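Local atomic coordinates of succinate-semialdehyde dehydrogenase (Synechococcus sp., PDB entry 4ITA), a protein that probably catalyses the NADP-dependent oxidation of succinic semialdehyde to succinate, as a member of the aldehyde dehydrogenase family. Residues A[72-77]-A[160-165]; A[132-137]-A[257-262]; A[102-107]-A[442-447]. All coordinates share one frame; numbering follows the deposited sequence.

Contacts 1 and 2 are neighbours, their centres 11 Å apart, whereas contact 3 lies about 32 Å from the centre of contact 1 and 28 Å from that of contact 2. Along the chain contact 1 crosses both others, while both segments of contact 2 fall between those of contact 3. Contacts 1 and 2 also touch directly: Gly76 O accepts from Asn260 ND2. Contact 2 meets the nicotinamide of the bound NADPH, and the Asn160 side chain of contact 1 comes within about 5 Å of the cofactor. The consecutive helices 64-75 and 79-103 carry the first segments of contacts 1 and 3, so the chain passes from beside the cofactor to strand 107-108, which pairs with 115-129, itself paired with 448-455.

Contact 1. Residues A[72-77]-A[160-165]; sequences TTEMGK and NVPQCA
Asn160 meets Glu74 through water: one molecule donates to Glu74 O and accepts from Asn160 ND2, at 2.8 Å from that nitrogen. Val161, the N-cap residue of helix 162-175, packs its CG1 at 3.9 Å from Met75 CG, while its CA lies 3.2 Å from Glu74 OE1. Pro162 CD approaches the other carboxylate oxygen, Glu74 OE2, also to 3.2 Å. Gln163 N donates to Glu74 OE2 over 2.9 Å, on the syn side and somewhat out of the carboxylate plane; Cys164 N donates to Glu74 OE1 over 2.9 Å, arriving from above that plane, 36° out of it. Glu74 reaches the helix start because its chain runs extended beyond CG (chi2 -160°). Two first-turn amides, lacking acceptors within their own helix, are thus satisfied by one side chain, and a negative group at this amino end would probably be favoured by the helix dipole. Thr7 OG1 of strand 6-8 bonds both Glu74 OE2 and Gln163 NE2. Helix 64-75 further receives Cys164 against Ile70 and Met71, and Ala165 O accepts a hydrogen bond from Thr184 OG1 of strand 182-185.

Contact 2. Residues A[132-137]-A[257-262]; sequences WNFPFW and TMNNGQ. With NDP (NADPH dihydro-nicotinamide-adenine-dinucleotide phosphate), chain C; EDO (1,2-ethanediol), chain R.
The nicotinamide end of the NADPH pocket is where these two loops join, by way of Trp132, Asn133 and Phe134 on one side and Asn259 and Gln262 on the other. Gln262 O accepts two side-chain amides from opposite faces of its carbonyl plane: Asn133 ND2 at 3.0 Å, and Asn259 ND2 at 2.9 Å. Asn133 CG lies between its backbone N and carbonyl carbon (chi1 71°), which turns ND2 toward Gln262 O. Asn259 ND2 also donates to Asn133 O at 2.9 Å, both acceptors lying near its amide plane, which fixes the rotation of that group. Phe134 is stacked on the Asn259 amide, the planes 8° apart, with ND2 3.7 Å above the ring and displaced toward its rim; ethanediol C1 occupies the opposite face. Sequence and position fit the WNFP motif of aldehyde dehydrogenases, whose asparagine commonly contributes to the oxyanion hole, and the loop leading to the family's cysteine. Here Asn133 ND2 lies 3.2 Å from C5N of the nicotinamide. Trp132 lies between the cofactor and Gln262, its NE1 3.0 Å from phosphate oxygen O2N of NADPH and its CH2 3.2 Å from Gln262 OE1, with ring and amide planes 61° apart. Both ends of the Gln262 amide are held: NE2 donates to Asn259 O at 3.1 Å, and OE1 accepts from Ala307 N. Asn259 OD1 bonds Lys77 NZ, just after helix 64-75.

Contact 3. Residues A[102-107]-A[442-447]; sequences QFLANE and AGIRTF. With EDO (1,2-ethanediol), chain F.
Phe103 O, at the end of helix 79-103, is gripped by two nitrogens of Arg445: NE donates over 2.8 Å, nearly along the C=O axis, and NH2 over 3.0 Å, tilted 28° from the carbonyl plane. The guanidinium thus meets this oxygen side-on, edge first. NH2 makes a further bond, a salt bridge of 2.9 Å to Glu107 OE2, which it meets from above the carboxylate plane; carboxylate and guanidinium stand almost perpendicular, 83° apart. A water joins Arg445 NH1 to Glu107 OE1, an oxygen that also bonds Tyr120 OH. The Arg445 chain bends at chi2 (-68°), which brings the guanidinium to Phe103 O, and Tyr120 adds a cation-pi contact to it. With an alanine here both donors to Phe103 O go, and the Glu107 carboxylate, left with Tyr120 but no opposite charge, would probably be freer to turn. In the fold, this pairs the exit of helix 79-103 into strand 107-108 with the weakly bonded helix 440-445, just ahead of strand 448-455. Beside the charged group the contact turns apolar. Ile444 splits its branches between two neighbours: CG2 comes to the edge of the Phe103 ring and lies 3.7 Å from Phe103 CB, while CD1 sits 3.7 Å from Leu104 CD1. Leu104 and Ile444 both rest on Ala149 of helix 137-149.

Contact 1. Residues A[72-77]-A[160-165]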
loop_
_atom_site.group_PDB
_atom_site.type_symbol
_atom_site.label_atom_id
_atom_site.label_comp_id
_atom_site.label_asym_id
_atom_site.label_seq_id
_atom_site.Cartn_x
_atom_site.Cartn_y
_atom_site.Cartn_z
ATOM N N THR A 72 -13.865 6.942 29.190
ATOM C CA THR A 72 -14.022 6.050 30.335
ATOM C C THR A 72 -15.444 5.516 30.458
ATOM O O THR A 72 -15.647 4.326 30.690
ATOM C CB THR A 72 -13.603 6.767 31.626
ATOM O OG1 THR A 72 -12.218 7.115 31.529
ATOM C CG2 THR A 72 -13.824 5.880 32.848
ATOM N N THR A 73 -16.429 6.389 30.284
ATOM C CA THR A 73 -17.820 5.977 30.377
ATOM C C THR A 73 -18.168 4.922 29.332
ATOM O O THR A 73 -18.848 3.941 29.630
ATOM C CB THR A 73 -18.756 7.180 30.203
ATOM O OG1 THR A 73 -18.522 8.110 31.266
ATOM C CG2 THR A 73 -20.219 6.750 30.209
ATOM N N GLU A 74 -17.706 5.123 28.100
ATOM C CA GLU A 74 -18.085 4.216 27.021
ATOM C C GLU A 74 -17.299 2.912 26.981
ATOM O O GLU A 74 -17.863 1.868 26.667
ATOM C CB GLU A 74 -17.995 4.907 25.656
ATOM C CG GLU A 74 -18.989 6.043 25.474
ATOM C CD GLU A 74 -19.219 6.388 24.018
ATOM O OE1 GLU A 74 -18.237 6.748 23.326
ATOM O OE2 GLU A 74 -20.386 6.297 23.574
ATOM N N MET A 75 -16.000 2.961 27.274
ATOM C CA MET A 75 -15.175 1.776 27.052
ATOM C C MET A 75 -14.263 1.363 28.208
ATOM O O MET A 75 -13.503 0.407 28.079
ATOM C CB MET A 75 -14.438 1.857 25.710
ATOM C CG MET A 75 -13.657 3.149 25.465
ATOM S SD MET A 75 -12.165 3.369 26.499
ATOM C CE MET A 75 -11.206 1.915 26.011
ATOM N N GLY A 76 -14.343 2.076 29.329
ATOM C CA GLY A 76 -13.811 1.574 30.591
ATOM C C GLY A 76 -12.341 1.775 30.917
ATOM O O GLY A 76 -11.886 1.339 31.976
ATOM N N LYS A 77 -11.577 2.420 30.040
ATOM C CA LYS A 77 -10.184 2.710 30.387
ATOM C C LYS A 77 -10.142 3.733 31.525
ATOM O O LYS A 77 -11.090 4.502 31.702
ATOM C CB LYS A 77 -9.386 3.201 29.171
ATOM C CG LYS A 77 -9.608 4.658 28.804
ATOM C CD LYS A 77 -8.898 5.010 27.499
ATOM C CE LYS A 77 -7.413 5.141 27.712
ATOM N NZ LYS A 77 -6.641 4.865 26.459
ATOM N N ASN A 160 -19.663 0.655 19.933
ATOM C CA ASN A 160 -19.774 0.918 21.362
ATOM C C ASN A 160 -19.142 2.237 21.803
ATOM O O ASN A 160 -19.166 2.570 22.982
ATOM C CB ASN A 160 -19.175 -0.237 22.165
ATOM C CG ASN A 160 -17.705 -0.452 21.861
ATOM O OD1 ASN A 160 -17.271 -0.315 20.719
ATOM N ND2 ASN A 160 -16.928 -0.795 22.886
ATOM N N VAL A 161 -18.590 3.001 20.865
ATOM C CA VAL A 161 -18.106 4.344 21.215
ATOM C C VAL A 161 -18.734 5.484 20.390
ATOM O O VAL A 161 -18.022 6.372 19.900
ATOM C CB VAL A 161 -16.545 4.432 21.226
ATOM C CG1 VAL A 161 -15.972 3.556 22.324
ATOM C CG2 VAL A 161 -15.954 4.044 19.875
ATOM N N PRO A 162 -20.074 5.488 20.261
ATOM C CA PRO A 162 -20.704 6.544 19.458
ATOM C C PRO A 162 -20.474 7.951 20.017
ATOM O O PRO A 162 -20.303 8.881 19.232
ATOM C CB PRO A 162 -22.197 6.169 19.496
ATOM C CG PRO A 162 -22.357 5.396 20.751
ATOM C CD PRO A 162 -21.085 4.618 20.892
ATOM N N GLN A 163 -20.468 8.123 21.334
ATOM C CA GLN A 163 -20.222 9.457 21.876
ATOM C C GLN A 163 -18.803 9.944 21.600
ATOM O O GLN A 163 -18.595 11.126 21.328
ATOM C CB GLN A 163 -20.541 9.530 23.369
ATOM C CG GLN A 163 -22.006 9.282 23.687
ATOM C CD GLN A 163 -22.310 9.508 25.151
ATOM O OE1 GLN A 163 -21.997 10.564 25.706
ATOM N NE2 GLN A 163 -22.908 8.510 25.791
ATOM N N CYS A 164 -17.827 9.043 21.653
ATOM C CA CYS A 164 -16.465 9.412 21.276
ATOM C C CYS A 164 -16.411 9.826 19.814
ATOM O O CYS A 164 -15.813 10.844 19.468
ATOM C CB CYS A 164 -15.484 8.258 21.517
ATOM S SG CYS A 164 -15.181 7.864 23.255
ATOM N N ALA A 165 -17.057 9.034 18.970
ATOM C CA ALA A 165 -17.072 9.307 17.541
ATOM C C ALA A 165 -17.714 10.668 17.230
ATOM O O ALA A 165 -17.191 11.449 16.429
ATOM C CB ALA A 165 -17.772 8.185 16.810
HETATM O O HOH W 1 -20.322 1.792 25.254
HETATM O O HOH W 2 -17.638 -0.587 25.580
#

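Contact 2. Residues A[132-137]-A[257-262]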
loop_
_atom_site.group_PDB
_atom_site.type_symbol
_atom_site.label_atom_id
_atom_site.label_comp_id
_atom_site.label_asym_id
_atom_site.label_seq_id
_atom_site.Cartn_x
_atom_site.Cartn_y
_atom_site.Cartn_z
ATOM N N TRP A 132 -12.531 0.499 19.442
ATOM C CA TRP A 132 -12.878 1.175 20.681
ATOM C C TRP A 132 -11.707 1.354 21.648
ATOM O O TRP A 132 -11.846 2.082 22.619
ATOM C CB TRP A 132 -14.050 0.474 21.393
ATOM C CG TRP A 132 -13.867 -1.012 21.543
ATOM C CD1 TRP A 132 -14.499 -1.984 20.821
ATOM C CD2 TRP A 132 -12.994 -1.699 22.459
ATOM N NE1 TRP A 132 -14.082 -3.224 21.228
ATOM C CE2 TRP A 132 -13.156 -3.078 22.225
ATOM C CE3 TRP A 132 -12.107 -1.283 23.455
ATOM C CZ2 TRP A 132 -12.450 -4.047 22.947
ATOM C CZ3 TRP A 132 -11.393 -2.251 24.164
ATOM C CH2 TRP A 132 -11.574 -3.613 23.905
ATOM N N ASN A 133 -10.566 0.702 21.420
ATOM C CA ASN A 133 -9.560 0.668 22.491
ATOM C C ASN A 133 -8.820 1.976 22.750
ATOM O O ASN A 133 -8.469 2.273 23.891
ATOM C CB ASN A 133 -8.613 -0.538 22.378
ATOM C CG ASN A 133 -7.648 -0.435 21.227
ATOM O OD1 ASN A 133 -7.939 0.166 20.190
ATOM N ND2 ASN A 133 -6.474 -1.034 21.401
ATOM N N PHE A 134 -8.600 2.762 21.700
ATOM C CA PHE A 134 -8.059 4.111 21.853
ATOM C C PHE A 134 -8.948 4.995 21.004
ATOM O O PHE A 134 -8.584 5.379 19.890
ATOM C CB PHE A 134 -6.594 4.195 21.407
ATOM C CG PHE A 134 -5.649 3.424 22.290
ATOM C CD1 PHE A 134 -5.261 2.136 21.958
ATOM C CD2 PHE A 134 -5.152 3.990 23.452
ATOM C CE1 PHE A 134 -4.385 1.421 22.776
ATOM C CE2 PHE A 134 -4.274 3.281 24.276
ATOM C CZ PHE A 134 -3.897 1.996 23.933
ATOM N N PRO A 135 -10.144 5.300 21.522
ATOM C CA PRO A 135 -11.211 5.850 20.681
ATOM C C PRO A 135 -10.973 7.282 20.208
ATOM O O PRO A 135 -11.633 7.703 19.258
ATOM C CB PRO A 135 -12.448 5.756 21.581
ATOM C CG PRO A 135 -11.894 5.847 22.977
ATOM C CD PRO A 135 -10.559 5.146 22.929
ATOM N N PHE A 136 -10.063 8.016 20.853
ATOM C CA PHE A 136 -9.650 9.334 20.363
ATOM C C PHE A 136 -8.332 9.245 19.600
ATOM O O PHE A 136 -8.238 9.690 18.454
ATOM C CB PHE A 136 -9.500 10.332 21.523
ATOM C CG PHE A 136 -10.766 11.077 21.867
ATOM C CD1 PHE A 136 -11.917 10.390 22.236
ATOM C CD2 PHE A 136 -10.795 12.465 21.856
ATOM C CE1 PHE A 136 -13.079 11.077 22.570
ATOM C CE2 PHE A 136 -11.951 13.158 22.189
ATOM C CZ PHE A 136 -13.094 12.463 22.542
ATOM N N TRP A 137 -7.315 8.669 20.234
ATOM C CA TRP A 137 -5.973 8.646 19.664
ATOM C C TRP A 137 -5.909 8.006 18.282
ATOM O O TRP A 137 -5.293 8.557 17.384
ATOM C CB TRP A 137 -4.984 7.974 20.635
ATOM C CG TRP A 137 -3.728 7.452 19.997
ATOM C CD1 TRP A 137 -3.372 6.142 19.844
ATOM C CD2 TRP A 137 -2.669 8.226 19.428
ATOM N NE1 TRP A 137 -2.157 6.056 19.212
ATOM C CE2 TRP A 137 -1.701 7.322 18.946
ATOM C CE3 TRP A 137 -2.439 9.599 19.283
ATOM C CZ2 TRP A 137 -0.525 7.745 18.326
ATOM C CZ3 TRP A 137 -1.269 10.018 18.664
ATOM C CH2 TRP A 137 -0.333 9.095 18.190
ATOM N N THR A 257 -0.477 -4.325 31.241
ATOM C CA THR A 257 -1.729 -4.007 31.925
ATOM C C THR A 257 -2.344 -2.646 31.603
ATOM O O THR A 257 -3.492 -2.404 31.961
ATOM C CB THR A 257 -1.622 -4.198 33.466
ATOM O OG1 THR A 257 -0.736 -3.220 34.025
ATOM C CG2 THR A 257 -1.125 -5.608 33.798
ATOM N N MET A 258 -1.603 -1.766 30.936
ATOM C CA MET A 258 -2.149 -0.467 30.525
ATOM C C MET A 258 -3.369 -0.669 29.636
ATOM O O MET A 258 -3.459 -1.656 28.918
ATOM C CB MET A 258 -1.092 0.349 29.767
ATOM C CG MET A 258 -0.621 -0.316 28.473
ATOM S SD MET A 258 0.734 0.505 27.593
ATOM C CE MET A 258 1.009 -0.667 26.256
ATOM N N ASN A 259 -4.307 0.270 29.694
ATOM C CA ASN A 259 -5.539 0.190 28.910
ATOM C C ASN A 259 -6.311 -1.091 29.208
ATOM O O ASN A 259 -6.965 -1.668 28.327
ATOM C CB ASN A 259 -5.267 0.297 27.405
ATOM C CG ASN A 259 -6.359 1.048 26.676
ATOM O OD1 ASN A 259 -6.738 2.141 27.092
ATOM N ND2 ASN A 259 -6.882 0.467 25.599
ATOM N N ASN A 260 -6.217 -1.536 30.463
ATOM C CA ASN A 260 -6.823 -2.792 30.919
ATOM C C ASN A 260 -6.395 -3.988 30.066
ATOM O O ASN A 260 -7.150 -4.942 29.872
ATOM C CB ASN A 260 -8.351 -2.659 30.999
ATOM C CG ASN A 260 -8.781 -1.438 31.794
ATOM O OD1 ASN A 260 -8.102 -1.041 32.740
ATOM N ND2 ASN A 260 -9.893 -0.824 31.403
ATOM N N GLY A 261 -5.168 -3.905 29.562
ATOM C CA GLY A 261 -4.592 -4.941 28.729
ATOM C C GLY A 261 -4.945 -4.844 27.260
ATOM O O GLY A 261 -4.387 -5.573 26.443
ATOM N N GLN A 262 -5.874 -3.953 26.918
ATOM C CA GLN A 262 -6.437 -3.910 25.569
ATOM C C GLN A 262 -5.645 -3.007 24.638
ATOM O O GLN A 262 -6.120 -1.962 24.179
ATOM C CB GLN A 262 -7.906 -3.492 25.638
ATOM C CG GLN A 262 -8.734 -4.438 26.508
ATOM C CD GLN A 262 -9.999 -3.809 27.050
ATOM O OE1 GLN A 262 -11.075 -4.408 26.990
ATOM N NE2 GLN A 262 -9.877 -2.597 27.591
HETATM P PA NDP C . -12.894 -5.372 15.624
HETATM O O1A NDP C . -12.082 -5.725 14.412
HETATM O O2A NDP C . -14.005 -6.281 16.072
HETATM O O5B NDP C . -13.534 -3.923 15.396
HETATM C C5B NDP C . -12.758 -2.811 14.935
HETATM C C4B NDP C . -13.574 -1.941 13.981
HETATM O O4B NDP C . -13.869 -2.699 12.805
HETATM C C3B NDP C . -14.929 -1.527 14.543
HETATM O O3B NDP C . -15.282 -0.250 13.994
HETATM C C2B NDP C . -15.860 -2.587 13.987
HETATM O O2B NDP C . -17.213 -2.163 13.889
HETATM C C1B NDP C . -15.284 -2.730 12.606
HETATM N N9A NDP C . -15.570 -4.007 11.936
HETATM C C8A NDP C . -15.626 -5.243 12.472
HETATM N N7A NDP C . -15.879 -6.159 11.508
HETATM C C5A NDP C . -15.960 -5.503 10.339
HETATM C C6A NDP C . -16.204 -5.846 8.929
HETATM N N6A NDP C . -16.407 -7.130 8.574
HETATM N N1A NDP C . -16.210 -4.839 8.035
HETATM C C2A NDP C . -16.003 -3.560 8.379
HETATM N N3A NDP C . -15.781 -3.170 9.642
HETATM C C4A NDP C . -15.751 -4.087 10.630
HETATM O O3 NDP C . -11.771 -5.136 16.776
HETATM P PN NDP C . -11.747 -5.383 18.381
HETATM O O1N NDP C . -12.416 -6.686 18.757
HETATM O O2N NDP C . -12.161 -4.094 19.035
HETATM O O5D NDP C . -10.167 -5.575 18.624
HETATM C C5D NDP C . -9.267 -4.496 18.409
HETATM C C4D NDP C . -8.104 -4.963 17.554
HETATM O O4D NDP C . -7.422 -3.828 17.001
HETATM C C3D NDP C . -7.061 -5.734 18.339
HETATM O O3D NDP C . -6.616 -6.868 17.587
HETATM C C2D NDP C . -5.980 -4.686 18.518
HETATM O O2D NDP C . -4.719 -5.304 18.776
HETATM C C1D NDP C . -6.011 -3.979 17.178
HETATM N N1N NDP C . -5.333 -2.679 17.279
HETATM C C2N NDP C . -4.437 -2.308 16.349
HETATM C C3N NDP C . -3.474 -1.348 16.656
HETATM C C7N NDP C . -2.477 -0.885 15.635
HETATM O O7N NDP C . -2.276 0.323 15.523
HETATM N N7N NDP C . -1.835 -1.777 14.885
HETATM C C4N NDP C . -3.391 -0.745 18.038
HETATM C C5N NDP C . -4.678 -0.877 18.709
HETATM C C6N NDP C . -5.597 -1.840 18.302
HETATM P P2B NDP C . -18.317 -2.610 14.966
HETATM O O1X NDP C . -19.556 -1.947 14.437
HETATM O O2X NDP C . -18.388 -4.118 14.917
HETATM O O3X NDP C . -17.907 -2.081 16.307
HETATM C C1 EDO R . -1.333 2.652 21.314
HETATM O O1 EDO R . -0.244 3.575 21.235
HETATM C C2 EDO R . -1.463 1.922 19.984
HETATM O O2 EDO R . -1.807 2.856 18.949
#

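Contact 3. Residues A[102-107]-A[442-447]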
loop_
_atom_site.group_PDB
_atom_site.type_symbol
_atom_site.label_atom_id
_atom_site.label_comp_id
_atom_site.label_asym_id
_atom_site.label_seq_id
_atom_site.Cartn_x
_atom_site.Cartn_y
_atom_site.Cartn_z
ATOM N N GLN A 102 6.101 20.688 4.985
ATOM C CA GLN A 102 7.454 20.287 4.607
ATOM C C GLN A 102 7.465 18.857 4.096
ATOM O O GLN A 102 8.142 18.542 3.118
ATOM C CB GLN A 102 8.398 20.404 5.805
ATOM C CG GLN A 102 8.479 21.808 6.409
ATOM C CD GLN A 102 7.531 22.015 7.581
ATOM O OE1 GLN A 102 6.313 21.924 7.435
ATOM N NE2 GLN A 102 8.087 22.293 8.755
ATOM N N PHE A 103 6.709 17.995 4.765
ATOM C CA PHE A 103 6.630 16.584 4.404
ATOM C C PHE A 103 6.002 16.366 3.033
ATOM O O PHE A 103 6.206 15.320 2.427
ATOM C CB PHE A 103 5.826 15.820 5.456
ATOM C CG PHE A 103 6.577 15.537 6.734
ATOM C CD1 PHE A 103 7.900 15.931 6.916
ATOM C CD2 PHE A 103 5.940 14.857 7.764
ATOM C CE1 PHE A 103 8.567 15.643 8.113
ATOM C CE2 PHE A 103 6.596 14.565 8.943
ATOM C CZ PHE A 103 7.908 14.960 9.121
ATOM N N LEU A 104 5.231 17.339 2.556
ATOM C CA LEU A 104 4.546 17.226 1.270
ATOM C C LEU A 104 5.137 18.118 0.176
ATOM O O LEU A 104 4.582 18.203 -0.922
ATOM C CB LEU A 104 3.050 17.512 1.439
ATOM C CG LEU A 104 2.270 16.486 2.263
ATOM C CD1 LEU A 104 0.841 16.958 2.491
ATOM C CD2 LEU A 104 2.266 15.124 1.562
ATOM N N ALA A 105 6.253 18.777 0.474
ATOM C CA ALA A 105 6.909 19.656 -0.497
ATOM C C ALA A 105 7.420 18.893 -1.719
ATOM O O ALA A 105 7.747 17.705 -1.633
ATOM C CB ALA A 105 8.053 20.403 0.166
ATOM N N ASN A 106 7.483 19.586 -2.858
ATOM C CA ASN A 106 8.030 18.992 -4.077
ATOM C C ASN A 106 9.419 18.426 -3.835
ATOM O O ASN A 106 10.237 19.043 -3.151
ATOM C CB ASN A 106 8.151 20.032 -5.187
ATOM C CG ASN A 106 6.820 20.576 -5.647
ATOM O OD1 ASN A 106 5.751 20.053 -5.318
ATOM N ND2 ASN A 106 6.879 21.642 -6.437
ATOM N N GLU A 107 9.688 17.263 -4.411
ATOM C CA GLU A 107 11.025 16.683 -4.353
ATOM C C GLU A 107 11.594 16.630 -5.763
ATOM O O GLU A 107 11.077 15.917 -6.623
ATOM C CB GLU A 107 10.989 15.301 -3.697
ATOM C CG GLU A 107 10.582 15.378 -2.223
ATOM C CD GLU A 107 10.355 14.026 -1.563
ATOM O OE1 GLU A 107 9.927 13.079 -2.252
ATOM O OE2 GLU A 107 10.596 13.924 -0.343
ATOM N N ALA A 442 5.675 8.856 7.038
ATOM C CA ALA A 442 4.824 7.849 6.417
ATOM C C ALA A 442 3.339 8.176 6.510
ATOM O O ALA A 442 2.602 8.004 5.539
ATOM C CB ALA A 442 5.097 6.476 7.030
ATOM N N GLY A 443 2.897 8.654 7.671
ATOM C CA GLY A 443 1.481 8.891 7.894
ATOM C C GLY A 443 0.852 9.853 6.904
ATOM O O GLY A 443 -0.325 9.731 6.563
ATOM N N ILE A 444 1.621 10.829 6.442
ATOM C CA ILE A 444 1.065 11.817 5.520
ATOM C C ILE A 444 1.361 11.473 4.058
ATOM O O ILE A 444 0.832 12.105 3.146
ATOM C CB ILE A 444 1.504 13.260 5.902
ATOM C CG1 ILE A 444 0.518 14.303 5.356
ATOM C CG2 ILE A 444 2.954 13.538 5.499
ATOM C CD1 ILE A 444 0.725 15.700 5.919
ATOM N N ARG A 445 2.187 10.458 3.832
ATOM C CA ARG A 445 2.498 10.028 2.467
ATOM C C ARG A 445 1.641 8.867 1.973
ATOM O O ARG A 445 1.623 8.584 0.783
ATOM C CB ARG A 445 3.974 9.647 2.336
ATOM C CG ARG A 445 4.926 10.818 2.424
ATOM C CD ARG A 445 4.808 11.760 1.233
ATOM N NE ARG A 445 5.878 12.758 1.238
ATOM C CZ ARG A 445 7.118 12.528 0.822
ATOM N NH1 ARG A 445 7.453 11.335 0.356
ATOM N NH2 ARG A 445 8.024 13.497 0.870
ATOM N N THR A 446 0.936 8.191 2.871
ATOM C CA THR A 446 0.223 6.968 2.498
ATOM C C THR A 446 -0.893 7.190 1.488
ATOM O O THR A 446 -0.983 6.491 0.476
ATOM C CB THR A 446 -0.358 6.276 3.726
ATOM O OG1 THR A 446 0.713 5.937 4.619
ATOM C CG2 THR A 446 -1.088 5.003 3.318
ATOM N N PHE A 447 -1.738 8.175 1.757
ATOM C CA PHE A 447 -2.935 8.375 0.951
ATOM C C PHE A 447 -2.892 9.679 0.167
ATOM O O PHE A 447 -3.817 10.483 0.203
ATOM C CB PHE A 447 -4.189 8.275 1.822
ATOM C CG PHE A 447 -4.398 6.904 2.415
ATOM C CD1 PHE A 447 -4.567 5.803 1.594
ATOM C CD2 PHE A 447 -4.387 6.720 3.790
ATOM C CE1 PHE A 447 -4.755 4.534 2.133
ATOM C CE2 PHE A 447 -4.571 5.460 4.337
ATOM C CZ PHE A 447 -4.753 4.367 3.507
HETATM C C1 EDO F . -3.077 11.462 4.577
HETATM O O1 EDO F . -4.330 10.749 4.525
HETATM C C2 EDO F . -2.095 10.925 3.547
HETATM O O2 EDO F . -1.659 9.643 4.022
HETATM O O HOH W 3 8.758 16.648 0.737
HETATM O O HOH W 4 10.173 10.799 -0.471
#